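Local coordinates for protein chloramphenicol acetyltransferase (Bacteroides thetaiotaomicron, PDB 2I9D) that probably transfers an acetyl group to a hydroxyl of chloramphenicol and assembles as a trimer, at residues Q43-A48 and F53-Y58; P68-R73 and S206-K211; T158-T163 and L174-K179. All blocks are in the same frame, centred on the assembly; numbering follows the deposited sequence.

Contact 1. Residues Q43-A48 and F53-Y58; sequences QRAKAA and FLHYLY
A buried helix-to-helix contact brings Arg-44 and Ala-45 of helix 39-47 against His-55 of helix 52-66, two helices consecutive in the chain and joined by a short connection. The backbones come closest at Ala-45 and His-55, whose CA atoms lie 7.3 Å apart, and the His-55 ring is what helix 52-66 contributes, meeting Arg-44 and Ala-45. The methyl group of Ala-45 sits over one face of that imidazole: its CB is 4.2 Å from the ring centroid and 23° off the normal, a CH-pi arrangement. It is displaced from the centre toward the rim, over the side where CD2 and NE2 lie; CB to His-55 CD2 is the shortest approach, at 3.9 Å. Arg-44 adds the root of its side chain, with CB 4.2 Å from His-55 CE1, and comes at the ring obliquely. Farther out the arginine bends about its CG-CD bond (chi3 -76°), and its NE ends 4.7 Å from His-55 ND1, near but not in contact. The imidazole reaches across to the first helix with CG of His-55 anti to its own carbonyl carbon (chi1 -84°). Phe-111, at the start of helix 111-124, also meets the histidine ring, with the planes strongly inclined. On other sides of helix 52-66, Leu-54 packs on helix 111-124 and Leu-57 on strands 87-93 and 146-151, so the helix is buried against the sheet while His-55 faces helix 39-47. No hydrogen bond spans the pair. The small methyl lets the helices approach closely, and van der Waals and CH-pi forces hold the interface; the nearby guanidinium, if it has any electrostatic effect, would tend to disfavour a protonated imidazole.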
# COMPACT_ATOMS: atom_id res chain seq x y z
N GLN A 43 22.42 -4.64 -17.34
CA GLN A 43 23.56 -4.75 -18.27
C GLN A 43 24.22 -6.13 -18.23
O GLN A 43 24.40 -6.76 -19.28
CB GLN A 43 24.60 -3.65 -18.01
CG GLN A 43 24.37 -2.40 -18.84
CD GLN A 43 23.73 -1.27 -18.02
OE1 GLN A 43 24.43 -0.37 -17.53
NE2 GLN A 43 22.39 -1.33 -17.85
N ARG A 44 24.58 -6.58 -17.04
CA ARG A 44 25.14 -7.92 -16.82
C ARG A 44 24.28 -9.03 -17.39
O ARG A 44 24.82 -9.98 -17.95
CB ARG A 44 25.37 -8.18 -15.34
CG ARG A 44 26.31 -7.19 -14.72
CD ARG A 44 26.83 -7.67 -13.39
NE ARG A 44 25.84 -7.54 -12.33
CZ ARG A 44 25.61 -6.41 -11.66
NH1 ARG A 44 26.28 -5.30 -11.94
NH2 ARG A 44 24.69 -6.41 -10.70
N ALA A 45 22.96 -8.92 -17.22
CA ALA A 45 22.01 -9.93 -17.71
C ALA A 45 21.98 -9.93 -19.23
O ALA A 45 22.06 -10.98 -19.86
CB ALA A 45 20.59 -9.69 -17.15
N LYS A 46 21.87 -8.73 -19.81
CA LYS A 46 21.84 -8.56 -21.26
C LYS A 46 23.12 -9.11 -21.89
O LYS A 46 23.05 -9.77 -22.93
CB LYS A 46 21.67 -7.09 -21.64
CG LYS A 46 21.66 -6.88 -23.14
CD LYS A 46 21.25 -5.48 -23.54
CE LYS A 46 20.98 -5.43 -25.05
NZ LYS A 46 20.43 -4.10 -25.48
N ALA A 47 24.26 -8.83 -21.27
CA ALA A 47 25.56 -9.22 -21.80
C ALA A 47 25.74 -10.73 -21.69
O ALA A 47 26.17 -11.37 -22.66
CB ALA A 47 26.68 -8.47 -21.07
N ALA A 48 25.39 -11.30 -20.54
CA ALA A 48 25.48 -12.75 -20.32
C ALA A 48 24.37 -13.55 -21.00
O ALA A 48 24.33 -14.77 -20.88
CB ALA A 48 25.55 -13.06 -18.84
N PHE A 53 15.07 -11.21 -14.57
CA PHE A 53 14.21 -11.74 -13.49
C PHE A 53 14.98 -12.53 -12.41
O PHE A 53 14.81 -12.31 -11.21
CB PHE A 53 13.05 -12.57 -14.09
CG PHE A 53 12.30 -13.37 -13.08
CD1 PHE A 53 11.41 -12.74 -12.18
CD2 PHE A 53 12.48 -14.75 -12.98
CE1 PHE A 53 10.71 -13.48 -11.22
CE2 PHE A 53 11.78 -15.50 -12.04
CZ PHE A 53 10.90 -14.86 -11.15
N LEU A 54 15.86 -13.44 -12.84
CA LEU A 54 16.65 -14.24 -11.92
C LEU A 54 17.73 -13.44 -11.22
O LEU A 54 18.13 -13.78 -10.10
CB LEU A 54 17.23 -15.49 -12.63
CG LEU A 54 16.16 -16.51 -13.04
CD1 LEU A 54 16.74 -17.61 -13.94
CD2 LEU A 54 15.43 -17.08 -11.82
N HIS A 55 18.20 -12.36 -11.87
CA HIS A 55 19.14 -11.45 -11.22
C HIS A 55 18.53 -10.71 -10.02
O HIS A 55 19.13 -10.65 -8.97
CB HIS A 55 19.74 -10.45 -12.22
CG HIS A 55 20.90 -10.98 -12.99
ND1 HIS A 55 22.20 -10.54 -12.79
CD2 HIS A 55 20.97 -11.92 -13.96
CE1 HIS A 55 23.01 -11.18 -13.61
NE2 HIS A 55 22.30 -12.02 -14.33
N TYR A 56 17.34 -10.13 -10.18
CA TYR A 56 16.70 -9.48 -9.04
C TYR A 56 16.06 -10.44 -8.05
O TYR A 56 15.99 -10.15 -6.86
CB TYR A 56 15.78 -8.30 -9.43
CG TYR A 56 14.51 -8.61 -10.19
CD1 TYR A 56 13.40 -9.23 -9.57
CD2 TYR A 56 14.37 -8.19 -11.52
CE1 TYR A 56 12.21 -9.47 -10.29
CE2 TYR A 56 13.19 -8.42 -12.23
CZ TYR A 56 12.12 -9.04 -11.62
OH TYR A 56 10.98 -9.26 -12.34
N LEU A 57 15.66 -11.62 -8.54
CA LEU A 57 15.15 -12.66 -7.66
C LEU A 57 16.25 -13.09 -6.69
O LEU A 57 16.02 -13.23 -5.47
CB LEU A 57 14.60 -13.85 -8.46
CG LEU A 57 13.69 -14.83 -7.71
CD1 LEU A 57 12.35 -14.15 -7.42
CD2 LEU A 57 13.45 -16.15 -8.50
N TYR A 58 17.44 -13.28 -7.23
CA TYR A 58 18.59 -13.60 -6.40
C TYR A 58 18.90 -12.50 -5.38
O TYR A 58 19.11 -12.79 -4.18
CB TYR A 58 19.84 -13.87 -7.26
CG TYR A 58 21.04 -14.17 -6.42
CD1 TYR A 58 21.13 -15.36 -5.72
CD2 TYR A 58 22.07 -13.25 -6.27
CE1 TYR A 58 22.22 -15.66 -4.91
CE2 TYR A 58 23.18 -13.53 -5.46
CZ TYR A 58 23.23 -14.75 -4.78
OH TYR A 58 24.31 -15.08 -3.98

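Contact 2. Residues P68-R73 and S206-K211; sequences PEFRYR and SLFYKK
Stacking between Phe-70 and Phe-208 makes up the contact. The rings form an offset stack, with centroids 5.0 Å apart and planes inclined by 26°. Phe-208 CD1 lies over one face of the Phe-70 ring, displaced toward its rim, and is 3.9 Å from Phe-70 CE1. In this offset arrangement Phe-70 CZ, the far end of its ring, lies 3.6 Å from Phe-208 CB. Phe-208 extends toward the 3-10 turn with CG anti to its backbone N (chi1 -177°).

The two rings join the turn 68-70, which leads into strand 72-74 of the small antiparallel sheet, to helix 202-216, which follows strand 186-196 of the large mixed sheet. Met-193 of that strand touches both phenylalanines, and the Phe-70 side chain is about 10 Å from that of His-197, the predicted proton acceptor.

Hydrogen bonds fix the turn behind Phe-70. Arg-73 grips Phe-70 O end-on, through NH1 at 2.9 Å and NH2 at 3.1 Å, with the oxygen in the guanidinium plane. NH1 also bonds to Tyr-72 O at 2.7 Å, approaching from above that carbonyl plane. Arg-73 NE is held by Tyr-144 O.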
# COMPACT_ATOMS: atom_id res chain seq x y z
N PRO A 68 19.18 -11.34 9.41
CA PRO A 68 18.54 -12.46 10.11
C PRO A 68 17.11 -12.19 10.57
O PRO A 68 16.37 -13.13 10.82
CB PRO A 68 19.47 -12.71 11.32
CG PRO A 68 20.19 -11.45 11.54
CD PRO A 68 20.31 -10.78 10.18
N GLU A 69 16.72 -10.93 10.69
CA GLU A 69 15.35 -10.59 11.08
C GLU A 69 14.32 -11.08 10.05
O GLU A 69 13.16 -11.29 10.39
CB GLU A 69 15.22 -9.07 11.28
CG GLU A 69 15.79 -8.56 12.62
CD GLU A 69 17.32 -8.48 12.62
OE1 GLU A 69 17.95 -8.62 11.57
OE2 GLU A 69 17.90 -8.26 13.69
N PHE A 70 14.77 -11.28 8.81
CA PHE A 70 13.93 -11.74 7.71
C PHE A 70 13.80 -13.26 7.64
O PHE A 70 13.16 -13.79 6.74
CB PHE A 70 14.44 -11.14 6.37
CG PHE A 70 14.19 -9.64 6.25
CD1 PHE A 70 13.09 -9.15 5.54
CD2 PHE A 70 15.06 -8.73 6.87
CE1 PHE A 70 12.84 -7.78 5.45
CE2 PHE A 70 14.83 -7.35 6.79
CZ PHE A 70 13.71 -6.87 6.08
N ARG A 71 14.40 -13.96 8.61
CA ARG A 71 14.39 -15.41 8.68
C ARG A 71 13.49 -15.91 9.80
O ARG A 71 13.33 -17.13 9.98
CB ARG A 71 15.82 -15.94 8.87
CG ARG A 71 16.67 -15.84 7.57
CD ARG A 71 17.85 -16.81 7.57
NE ARG A 71 19.08 -16.10 7.87
CZ ARG A 71 19.68 -16.08 9.05
NH1 ARG A 71 19.20 -16.77 10.07
NH2 ARG A 71 20.78 -15.36 9.21
N TYR A 72 12.93 -14.97 10.58
CA TYR A 72 12.06 -15.28 11.70
C TYR A 72 10.66 -15.56 11.19
O TYR A 72 10.15 -14.81 10.33
CB TYR A 72 12.01 -14.12 12.69
CG TYR A 72 13.23 -14.04 13.60
CD1 TYR A 72 13.13 -14.37 14.95
CD2 TYR A 72 14.49 -13.64 13.09
CE1 TYR A 72 14.26 -14.29 15.77
CE2 TYR A 72 15.60 -13.58 13.89
CZ TYR A 72 15.49 -13.91 15.23
OH TYR A 72 16.62 -13.82 16.02
N ARG A 73 10.05 -16.63 11.72
CA ARG A 73 8.71 -17.06 11.37
C ARG A 73 7.91 -17.48 12.60
O ARG A 73 8.48 -17.82 13.65
CB ARG A 73 8.75 -18.23 10.38
CG ARG A 73 9.52 -17.97 9.10
CD ARG A 73 8.76 -17.05 8.10
NE ARG A 73 9.56 -16.82 6.89
CZ ARG A 73 10.48 -15.86 6.72
NH1 ARG A 73 10.74 -14.99 7.68
NH2 ARG A 73 11.12 -15.74 5.58
N SER A 206 15.14 -0.72 5.85
CA SER A 206 16.20 0.14 5.30
C SER A 206 17.41 -0.68 4.82
O SER A 206 17.84 -0.53 3.67
CB SER A 206 16.64 1.13 6.39
OG SER A 206 17.02 2.35 5.84
N LEU A 207 17.92 -1.57 5.68
CA LEU A 207 19.03 -2.46 5.33
C LEU A 207 18.70 -3.44 4.24
O LEU A 207 19.56 -3.75 3.40
CB LEU A 207 19.49 -3.30 6.53
CG LEU A 207 19.82 -2.73 7.90
CD1 LEU A 207 20.37 -3.87 8.77
CD2 LEU A 207 20.81 -1.54 7.81
N PHE A 208 17.48 -3.99 4.26
CA PHE A 208 17.02 -4.86 3.16
C PHE A 208 17.12 -4.18 1.79
O PHE A 208 17.78 -4.69 0.89
CB PHE A 208 15.59 -5.36 3.39
CG PHE A 208 15.10 -6.30 2.34
CD1 PHE A 208 15.34 -7.67 2.44
CD2 PHE A 208 14.37 -5.82 1.26
CE1 PHE A 208 14.88 -8.55 1.48
CE2 PHE A 208 13.90 -6.69 0.27
CZ PHE A 208 14.16 -8.06 0.38
N TYR A 209 16.48 -3.04 1.64
CA TYR A 209 16.50 -2.31 0.38
C TYR A 209 17.91 -1.82 -0.04
O TYR A 209 18.27 -1.91 -1.23
CB TYR A 209 15.51 -1.13 0.44
CG TYR A 209 14.06 -1.54 0.27
CD1 TYR A 209 13.16 -1.55 1.35
CD2 TYR A 209 13.57 -1.94 -0.99
CE1 TYR A 209 11.84 -1.91 1.19
CE2 TYR A 209 12.23 -2.32 -1.15
CZ TYR A 209 11.38 -2.31 -0.06
OH TYR A 209 10.07 -2.66 -0.23
N LYS A 210 18.68 -1.30 0.92
CA LYS A 210 20.08 -0.95 0.69
C LYS A 210 20.80 -2.16 0.11
O LYS A 210 21.43 -2.08 -0.95
CB LYS A 210 20.75 -0.47 1.99
CG LYS A 210 22.21 -0.06 1.85
CD LYS A 210 22.34 1.22 1.02
CE LYS A 210 23.82 1.64 0.76
NZ LYS A 210 23.90 2.83 -0.18
N LYS A 211 20.65 -3.30 0.78
CA LYS A 211 21.27 -4.56 0.35
C LYS A 211 20.84 -5.04 -1.05
O LYS A 211 21.69 -5.37 -1.88
CB LYS A 211 21.00 -5.62 1.41
CG LYS A 211 21.99 -6.77 1.42
CD LYS A 211 21.75 -7.69 2.63
CE LYS A 211 22.57 -7.27 3.87
NZ LYS A 211 23.99 -7.68 3.72

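Contact 3. Residues T158-T163 and L174-K179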
# COMPACT_ATOMS: atom_id res chain seq x y z
N THR A 158 3.50 2.26 -7.38
CA THR A 158 4.09 2.94 -6.24
C THR A 158 3.69 2.29 -4.92
O THR A 158 4.25 2.62 -3.87
CB THR A 158 3.70 4.44 -6.18
OG1 THR A 158 2.30 4.57 -6.42
CG2 THR A 158 4.48 5.23 -7.20
N SER A 159 2.72 1.37 -4.99
CA SER A 159 2.23 0.68 -3.84
C SER A 159 1.57 -0.65 -4.23
O SER A 159 0.75 -0.70 -5.15
CB SER A 159 1.22 1.58 -3.13
OG SER A 159 0.56 0.91 -2.06
N ILE A 160 1.94 -1.73 -3.53
CA ILE A 160 1.14 -2.95 -3.47
C ILE A 160 1.11 -3.39 -2.01
O ILE A 160 2.15 -3.53 -1.38
CB ILE A 160 1.65 -4.11 -4.39
CG1 ILE A 160 1.51 -3.74 -5.86
CG2 ILE A 160 0.86 -5.41 -4.10
CD1 ILE A 160 2.14 -4.69 -6.88
N THR A 161 -0.08 -3.57 -1.45
CA THR A 161 -0.19 -4.13 -0.11
C THR A 161 -0.47 -5.63 -0.20
O THR A 161 -1.11 -6.11 -1.15
CB THR A 161 -1.34 -3.52 0.64
OG1 THR A 161 -2.54 -3.95 -0.00
CG2 THR A 161 -1.22 -2.01 0.66
N GLY A 162 -0.03 -6.39 0.79
CA GLY A 162 -0.30 -7.80 0.82
C GLY A 162 -1.66 -8.14 1.40
O GLY A 162 -2.28 -7.36 2.17
N THR A 163 -2.14 -9.33 1.00
CA THR A 163 -3.23 -10.02 1.67
C THR A 163 -2.82 -10.44 3.10
O THR A 163 -1.66 -10.35 3.48
CB THR A 163 -3.68 -11.27 0.85
OG1 THR A 163 -2.53 -12.01 0.46
CG2 THR A 163 -4.40 -10.85 -0.40
N LEU A 174 5.72 -11.71 1.72
CA LEU A 174 5.19 -11.66 0.38
C LEU A 174 5.75 -10.39 -0.29
O LEU A 174 5.72 -9.31 0.29
CB LEU A 174 3.64 -11.60 0.45
CG LEU A 174 2.86 -12.85 0.92
CD1 LEU A 174 1.34 -12.69 0.75
CD2 LEU A 174 3.37 -14.12 0.18
N LEU A 175 6.27 -10.53 -1.50
CA LEU A 175 6.92 -9.43 -2.21
C LEU A 175 6.37 -9.34 -3.63
O LEU A 175 5.82 -10.32 -4.16
CB LEU A 175 8.45 -9.58 -2.29
CG LEU A 175 9.26 -9.47 -0.99
CD1 LEU A 175 9.48 -10.85 -0.32
CD2 LEU A 175 10.58 -8.79 -1.25
N ASN A 176 6.52 -8.15 -4.20
CA ASN A 176 6.14 -7.84 -5.55
C ASN A 176 7.23 -7.02 -6.18
O ASN A 176 7.72 -6.06 -5.56
CB ASN A 176 4.89 -6.99 -5.55
CG ASN A 176 3.69 -7.73 -5.01
OD1 ASN A 176 3.02 -8.45 -5.74
ND2 ASN A 176 3.41 -7.53 -3.73
N ALA A 177 7.58 -7.36 -7.42
CA ALA A 177 8.55 -6.62 -8.20
C ALA A 177 7.78 -6.03 -9.38
O ALA A 177 6.84 -6.65 -9.89
CB ALA A 177 9.65 -7.53 -8.67
N GLY A 178 8.14 -4.82 -9.78
CA GLY A 178 7.46 -4.18 -10.90
C GLY A 178 8.40 -3.86 -12.02
O GLY A 178 9.56 -4.29 -12.00
N LYS A 179 7.92 -3.09 -12.97
CA LYS A 179 8.67 -2.69 -14.17
C LYS A 179 9.94 -1.85 -13.89
O LYS A 179 9.92 -0.93 -13.06
CB LYS A 179 7.74 -1.88 -15.09
CG LYS A 179 8.23 -1.73 -16.49
CD LYS A 179 7.27 -0.87 -17.28
CE LYS A 179 7.82 -0.59 -18.67
NZ LYS A 179 6.86 0.29 -19.43
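The segment 158-163, with its short strand 159-160, passes over one face of the large mixed sheet at strand 174-183, close to the subunit interfaces of the trimer. The touching parts run in nearly opposite senses, 152° apart, but no hydrogen bond joins them and they meet through side chains. Ile-160 and Asn-176 carry the larger share, their CA atoms 7.3 Å apart and their side chains crossing at about a right angle. Both branches of the isoleucine lie against the asparagine side chain: CG2 is 3.3 Å from Asn-176 ND2, a close approach, while CD1 is 3.8 Å from Asn-176 CB. With CG2 anti to the backbone N and CG1 anti to the carbonyl carbon (chi1 -67°), Ile-160 sets CG2 nearest the amide nitrogen and CD1 nearest CB, from where CD1 also reaches the amide carbon. Farther along, Leu-174 CD1 approaches Thr-163 OG1 to 3.9 Å, a van der Waals meeting of methyl and hydroxyl. Gly-162 passes beside the same leucine.

Ser-159 and Ile-160 pair in an antiparallel ladder with a strand of the third subunit, which carries the sheet across the interface, and Thr-158 OG1 bonds to Thr-158 O of that subunit. Within the chain, the backbone of Asn-176 is tied to Ala-192 on strand 186-196.

Across the contact the asparagine amide meets hydrocarbon alone, so Ile-160 restricts its position by shape and supplies no polar partner. The contact therefore rests on dispersion and fit, while bonds such as those of Thr-158 and Thr-161 reach a neighbouring subunit.

In the fold
Contacts 1 and 2 are buried, whereas contact 3 is only partly so and lies where subunits meet. None has a hydrogen bond between its segments: a methyl over an imidazole joins two helices in contact 1, paired phenyl rings join a turn to a helix in contact 2, and aliphatic branches meet an amide and a hydroxyl in contact 3. Strand 174-183 connects them, since its Ala-177 CB lies 3.6 Å from Tyr-56 CE1 of contact 1 and its Leu-175 CD2 lies 4.0 Å from Phe-208 CZ of contact 2. Contact 3 is nested within the chain loop closed by contact 2, and both touch the second subunit, while contact 1 touches no other chain.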